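Sso-CP2 metallo-carboxypetidase (PDB 4MMO) is a zinc-dependent hydrolase of the M20 peptidase family that probably acts as a carboxypeptidase, removing residues from the C-terminal ends of peptides. Local coordinates at residues N44-K49 / V53-I58; S353-A358 / E428-L433. One frame throughout, in Å; residues are numbered along the deposited sequence.

Interaction 1. Residues N44-K49 / V53-I58; sequences NLEKTK and VVYAEI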
loop_
_atom_site.group_PDB
_atom_site.type_symbol
_atom_site.label_atom_id
_atom_site.label_comp_id
_atom_site.label_asym_id
_atom_site.label_seq_id
_atom_site.Cartn_x
_atom_site.Cartn_y
_atom_site.Cartn_z
ATOM N N ASN A 44 6.228 -38.189 -19.786
ATOM C CA ASN A 44 7.473 -37.434 -19.884
ATOM C C ASN A 44 7.451 -36.127 -19.102
ATOM O O ASN A 44 6.501 -35.351 -19.201
ATOM C CB ASN A 44 7.781 -37.130 -21.351
ATOM C CG ASN A 44 7.802 -38.377 -22.212
ATOM O OD1 ASN A 44 8.780 -39.123 -22.215
ATOM N ND2 ASN A 44 6.719 -38.608 -22.950
ATOM N N LEU A 45 8.499 -35.897 -18.316
ATOM C CA LEU A 45 8.771 -34.573 -17.774
ATOM C C LEU A 45 9.487 -33.779 -18.846
ATOM O O LEU A 45 10.611 -34.112 -19.229
ATOM C CB LEU A 45 9.654 -34.641 -16.529
ATOM C CG LEU A 45 9.016 -34.989 -15.186
ATOM C CD1 LEU A 45 10.073 -34.948 -14.101
ATOM C CD2 LEU A 45 7.884 -34.040 -14.849
ATOM N N GLU A 46 8.830 -32.736 -19.335
ATOM C CA GLU A 46 9.399 -31.890 -20.373
ATOM C C GLU A 46 9.781 -30.543 -19.786
ATOM O O GLU A 46 9.019 -29.937 -19.030
ATOM C CB GLU A 46 8.416 -31.751 -21.533
ATOM C CG GLU A 46 8.297 -33.042 -22.333
ATOM C CD GLU A 46 7.162 -33.027 -23.327
ATOM O OE1 GLU A 46 6.238 -32.206 -23.168
ATOM O OE2 GLU A 46 7.193 -33.845 -24.269
ATOM N N LYS A 47 10.982 -30.094 -20.127
ATOM C CA LYS A 47 11.558 -28.904 -19.523
ATOM C C LYS A 47 11.007 -27.631 -20.146
ATOM O O LYS A 47 10.661 -27.598 -21.329
ATOM C CB LYS A 47 13.082 -28.930 -19.664
ATOM N N THR A 48 10.918 -26.589 -19.329
ATOM C CA THR A 48 10.572 -25.258 -19.796
ATOM C C THR A 48 11.530 -24.290 -19.123
ATOM O O THR A 48 12.354 -24.698 -18.306
ATOM C CB THR A 48 9.122 -24.878 -19.433
ATOM O OG1 THR A 48 8.993 -24.765 -18.010
ATOM C CG2 THR A 48 8.144 -25.925 -19.949
ATOM N N LYS A 49 11.420 -23.009 -19.454
ATOM C CA LYS A 49 12.250 -21.991 -18.823
ATOM C C LYS A 49 11.942 -21.876 -17.328
ATOM O O LYS A 49 12.663 -21.203 -16.590
ATOM C CB LYS A 49 12.042 -20.640 -19.505
ATOM C CG LYS A 49 12.500 -20.586 -20.957
ATOM C CD LYS A 49 12.342 -19.181 -21.522
ATOM C CE LYS A 49 12.919 -19.061 -22.924
ATOM N NZ LYS A 49 12.019 -19.634 -23.963
ATOM N N VAL A 53 6.685 -29.564 -17.370
ATOM C CA VAL A 53 5.379 -30.005 -17.836
ATOM C C VAL A 53 5.359 -31.527 -17.919
ATOM O O VAL A 53 6.302 -32.140 -18.424
ATOM C CB VAL A 53 5.070 -29.399 -19.230
ATOM C CG1 VAL A 53 3.929 -30.126 -19.920
ATOM C CG2 VAL A 53 4.745 -27.921 -19.101
ATOM N N VAL A 54 4.289 -32.135 -17.418
ATOM C CA VAL A 54 4.091 -33.571 -17.575
ATOM C C VAL A 54 3.231 -33.825 -18.804
ATOM O O VAL A 54 2.131 -33.286 -18.923
ATOM C CB VAL A 54 3.399 -34.199 -16.358
ATOM C CG1 VAL A 54 3.342 -35.716 -16.513
ATOM C CG2 VAL A 54 4.121 -33.823 -15.077
ATOM N N TYR A 55 3.742 -34.651 -19.711
ATOM C CA TYR A 55 3.045 -34.977 -20.940
ATOM C C TYR A 55 2.924 -36.484 -21.110
ATOM O O TYR A 55 3.819 -37.234 -20.725
ATOM C CB TYR A 55 3.767 -34.379 -22.149
ATOM C CG TYR A 55 3.134 -34.761 -23.464
ATOM C CD1 TYR A 55 2.004 -34.100 -23.928
ATOM C CD2 TYR A 55 3.655 -35.788 -24.238
ATOM C CE1 TYR A 55 1.417 -34.445 -25.128
ATOM C CE2 TYR A 55 3.073 -36.142 -25.442
ATOM C CZ TYR A 55 1.951 -35.467 -25.880
ATOM O OH TYR A 55 1.359 -35.810 -27.078
ATOM N N ALA A 56 1.807 -36.919 -21.687
ATOM C CA ALA A 56 1.603 -38.327 -22.005
ATOM C C ALA A 56 0.556 -38.465 -23.095
ATOM O O ALA A 56 -0.359 -37.644 -23.202
ATOM C CB ALA A 56 1.182 -39.101 -20.765
ATOM N N GLU A 57 0.704 -39.505 -23.906
ATOM C CA GLU A 57 -0.256 -39.803 -24.954
ATOM C C GLU A 57 -0.812 -41.200 -24.747
ATOM O O GLU A 57 -0.062 -42.151 -24.535
ATOM C CB GLU A 57 0.398 -39.696 -26.332
ATOM C CG GLU A 57 -0.557 -39.989 -27.481
ATOM C CD GLU A 57 0.056 -39.711 -28.837
ATOM O OE1 GLU A 57 1.282 -39.486 -28.905
ATOM O OE2 GLU A 57 -0.691 -39.716 -29.837
ATOM N N ILE A 58 -2.136 -41.302 -24.787
ATOM C CA ILE A 58 -2.822 -42.584 -24.774
ATOM C C ILE A 58 -3.463 -42.767 -26.143
ATOM O O ILE A 58 -4.523 -42.205 -26.418
ATOM C CB ILE A 58 -3.905 -42.646 -23.677
ATOM C CG1 ILE A 58 -3.296 -42.353 -22.304
ATOM C CG2 ILE A 58 -4.577 -44.011 -23.660
ATOM C CD1 ILE A 58 -3.337 -40.893 -21.909
#

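Interaction 2. Residues S353-A358 / E428-L433; sequences STVVKA and EEFLKL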
loop_
_atom_site.group_PDB
_atom_site.type_symbol
_atom_site.label_atom_id
_atom_site.label_comp_id
_atom_site.label_asym_id
_atom_site.label_seq_id
_atom_site.Cartn_x
_atom_site.Cartn_y
_atom_site.Cartn_z
ATOM N N SER A 353 -20.247 -27.143 -30.471
ATOM C CA SER A 353 -19.205 -28.117 -30.755
ATOM C C SER A 353 -19.601 -29.433 -30.108
ATOM O O SER A 353 -20.346 -29.453 -29.126
ATOM C CB SER A 353 -17.851 -27.645 -30.217
ATOM O OG SER A 353 -17.780 -27.805 -28.812
ATOM N N THR A 354 -19.103 -30.534 -30.656
ATOM C CA THR A 354 -19.412 -31.845 -30.104
ATOM C C THR A 354 -18.820 -32.029 -28.704
ATOM O O THR A 354 -19.428 -32.684 -27.850
ATOM C CB THR A 354 -18.910 -32.967 -31.022
ATOM O OG1 THR A 354 -17.537 -32.737 -31.346
ATOM C CG2 THR A 354 -19.727 -33.005 -32.308
ATOM N N VAL A 355 -17.641 -31.461 -28.458
ATOM C CA VAL A 355 -17.019 -31.621 -27.147
ATOM C C VAL A 355 -17.907 -30.962 -26.100
ATOM O O VAL A 355 -18.119 -31.517 -25.022
ATOM C CB VAL A 355 -15.549 -31.088 -27.087
ATOM C CG1 VAL A 355 -15.483 -29.572 -27.259
ATOM C CG2 VAL A 355 -14.894 -31.502 -25.774
ATOM N N VAL A 356 -18.471 -29.802 -26.431
ATOM C CA VAL A 356 -19.378 -29.130 -25.502
ATOM C C VAL A 356 -20.640 -29.962 -25.320
ATOM O O VAL A 356 -21.098 -30.173 -24.195
ATOM C CB VAL A 356 -19.741 -27.706 -25.973
ATOM C CG1 VAL A 356 -20.861 -27.117 -25.122
ATOM C CG2 VAL A 356 -18.520 -26.803 -25.910
ATOM N N LYS A 357 -21.192 -30.439 -26.431
ATOM C CA LYS A 357 -22.405 -31.246 -26.398
ATOM C C LYS A 357 -22.200 -32.480 -25.536
ATOM O O LYS A 357 -22.996 -32.752 -24.642
ATOM C CB LYS A 357 -22.814 -31.655 -27.817
ATOM C CG LYS A 357 -23.549 -30.567 -28.583
ATOM C CD LYS A 357 -23.642 -30.892 -30.067
ATOM C CE LYS A 357 -24.784 -30.142 -30.737
ATOM N NZ LYS A 357 -24.828 -30.389 -32.204
ATOM N N ALA A 358 -21.122 -33.214 -25.801
ATOM C CA ALA A 358 -20.788 -34.402 -25.016
ATOM C C ALA A 358 -20.674 -34.065 -23.531
ATOM O O ALA A 358 -21.022 -34.867 -22.667
ATOM C CB ALA A 358 -19.491 -35.012 -25.517
ATOM N N GLU A 428 -15.922 -40.243 -17.358
ATOM C CA GLU A 428 -16.172 -41.510 -18.038
ATOM C C GLU A 428 -17.276 -41.358 -19.077
ATOM O O GLU A 428 -17.084 -41.684 -20.247
ATOM C CB GLU A 428 -16.546 -42.595 -17.024
ATOM C CG GLU A 428 -15.346 -43.216 -16.324
ATOM C CD GLU A 428 -15.724 -44.103 -15.148
ATOM O OE1 GLU A 428 -16.873 -44.020 -14.665
ATOM O OE2 GLU A 428 -14.863 -44.881 -14.697
ATOM N N GLU A 429 -18.426 -40.847 -18.648
ATOM C CA GLU A 429 -19.546 -40.626 -19.556
ATOM C C GLU A 429 -19.165 -39.655 -20.664
ATOM O O GLU A 429 -19.570 -39.833 -21.813
ATOM C CB GLU A 429 -20.767 -40.103 -18.800
ATOM C CG GLU A 429 -21.611 -41.192 -18.156
ATOM C CD GLU A 429 -22.206 -42.150 -19.174
ATOM O OE1 GLU A 429 -22.523 -43.296 -18.793
ATOM O OE2 GLU A 429 -22.353 -41.758 -20.354
ATOM N N PHE A 430 -18.375 -38.636 -20.330
ATOM C CA PHE A 430 -17.957 -37.675 -21.339
ATOM C C PHE A 430 -17.108 -38.348 -22.415
ATOM O O PHE A 430 -17.288 -38.088 -23.601
ATOM C CB PHE A 430 -17.192 -36.505 -20.718
ATOM C CG PHE A 430 -16.357 -35.745 -21.707
ATOM C CD1 PHE A 430 -16.952 -34.898 -22.630
ATOM C CD2 PHE A 430 -14.979 -35.895 -21.730
ATOM C CE1 PHE A 430 -16.188 -34.208 -23.555
ATOM C CE2 PHE A 430 -14.211 -35.209 -22.653
ATOM C CZ PHE A 430 -14.816 -34.363 -23.566
ATOM N N LEU A 431 -16.199 -39.224 -21.998
ATOM C CA LEU A 431 -15.289 -39.888 -22.927
ATOM C C LEU A 431 -15.991 -40.958 -23.775
ATOM O O LEU A 431 -15.548 -41.269 -24.876
ATOM C CB LEU A 431 -14.120 -40.528 -22.165
ATOM C CG LEU A 431 -13.110 -39.602 -21.462
ATOM C CD1 LEU A 431 -12.183 -40.422 -20.592
ATOM C CD2 LEU A 431 -12.300 -38.791 -22.459
ATOM N N LYS A 432 -17.060 -41.542 -23.245
ATOM C CA LYS A 432 -17.830 -42.538 -23.986
ATOM C C LYS A 432 -18.655 -41.856 -25.066
ATOM O O LYS A 432 -18.885 -42.406 -26.139
ATOM C CB LYS A 432 -18.758 -43.302 -23.041
ATOM C CG LYS A 432 -18.079 -44.395 -22.238
ATOM C CD LYS A 432 -18.977 -44.892 -21.119
ATOM C CE LYS A 432 -18.647 -46.323 -20.739
ATOM N NZ LYS A 432 -19.152 -46.671 -19.383
ATOM N N LEU A 433 -19.068 -40.631 -24.770
ATOM C CA LEU A 433 -20.046 -39.910 -25.564
ATOM C C LEU A 433 -19.400 -39.053 -26.654
ATOM O O LEU A 433 -19.916 -38.963 -27.773
ATOM C CB LEU A 433 -20.860 -39.035 -24.616
ATOM C CG LEU A 433 -22.155 -38.389 -25.084
ATOM C CD1 LEU A 433 -23.095 -39.401 -25.721
ATOM C CD2 LEU A 433 -22.801 -37.744 -23.882
#

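Interaction 1. Residues N44-K49 / V53-I58
Glu46 and Tyr55 meet on one face of a β-hairpin at the border of the mixed β-sheet, strand 43-46 outermost and strand 53-58 next to it. The two side chains run obliquely to each other, but the planes of the carboxylate and the ring are only 7° apart, and Glu46 OE1 comes 3.4 Å from Tyr55 CB. Glu46 reaches there by an extended chain beyond CG; OE2 is held by a salt bridge to Lys154. With CG anti to the backbone N (chi1 176°), the Tyr55 ring extends beside Glu46, whose OE2 is 4.0 Å from Tyr55 CD2, and ND2 of Asn44 lies at the ring edge, near its plane. Val53 occupies the same face, where its CG2 and Thr48 CG2 touch with the two side chains at about a right angle; Tyr147 of helix 144-149 packs against Thr48, Val53 and Tyr55. On the face of Leu45 and Val54 the side chains meet at Leu45 CD2 and Val54 CG2, 3.8 Å apart, with Leu45 also resting on helix 24-39. Asn44-Tyr55 and Glu46-Val53 are antiparallel hydrogen-bonded pairs. Between them lies the non-hydrogen-bonded pair Leu45-Val54, where Val54 CA makes a CA-H...O contact of 3.4 Å with Asn44 O.

Interaction 2. Residues S353-A358 / E428-L433
Two helices that pack side by side against the central β-sheet meet here: the first turn of helix 354-367 and the last turn and a half of helix 417-433. Their axes approach to 9.5 Å, with the N-to-C directions 136° apart, and apolar side chains, resting partly on backbone atoms, make the interface. Phe430 carries much of it. With CG anti to the backbone N (chi1 161°), its ring reaches across to the other helix and presents an edge to Val355, whose CG2 lies near the ring plane, 3.6 Å from Phe430 CZ. The same rim meets the backbone: Phe430 CE1 is 3.6 Å from Val355 O, and the carbonyl carbon of Ala358 lies in the plane of the ring. Ala358 CB approaches the ring obliquely, 3.8 Å from Phe430 CD1. An alanine in place of Phe430 would probably open a gap between the helices and leave Val355 CG2 and Ala358 CB without their aromatic partner. Outside the pair of segments, Phe430 also touches Met359, Ser362 and, on strand 159-161, Ile161, a residue that Val355 touches as well.

Further along the helix, Leu433 CD2 rests against Ala358 O at 3.6 Å; the hydrogen bond to this oxygen comes from Ser362 OG. The 5.6 Å between Ala358 CA and Leu433 CA is consistent with the small side chain of Ala358, whose CB points toward the other helix. Ser353 starts helix 354-367 as its N-cap, OG accepting from Val356 N at 3.2 Å. Leu431, turned away from helix 354-367, packs on Ile116 and Leu119 of helix 102-121. Neighbouring helices joined by apolar side chains over a shared sheet are typical of an α/β fold, such as the catalytic domain of M20 peptidases.

In the fold
Near the N terminus, interaction 1 closes a short hairpin loop, with three residues between its segments, and forms the outer edge of the mixed sheet. The chain then supplies the zinc ligands His71, Asp104 and Glu163 and runs through the long antiparallel strands of the dimerisation region before interaction 2 opens. That contact closes a much longer loop of 69 residues, bringing the chain's last helix back onto helix 354-367. The two loops follow in series, neither nested nor crossed, and their nearest atoms are about 9 Å apart. Interaction 1 joins neighbouring strands at the sheet edge; interaction 2 joins helices packed against strand 159-161 of the same sheet.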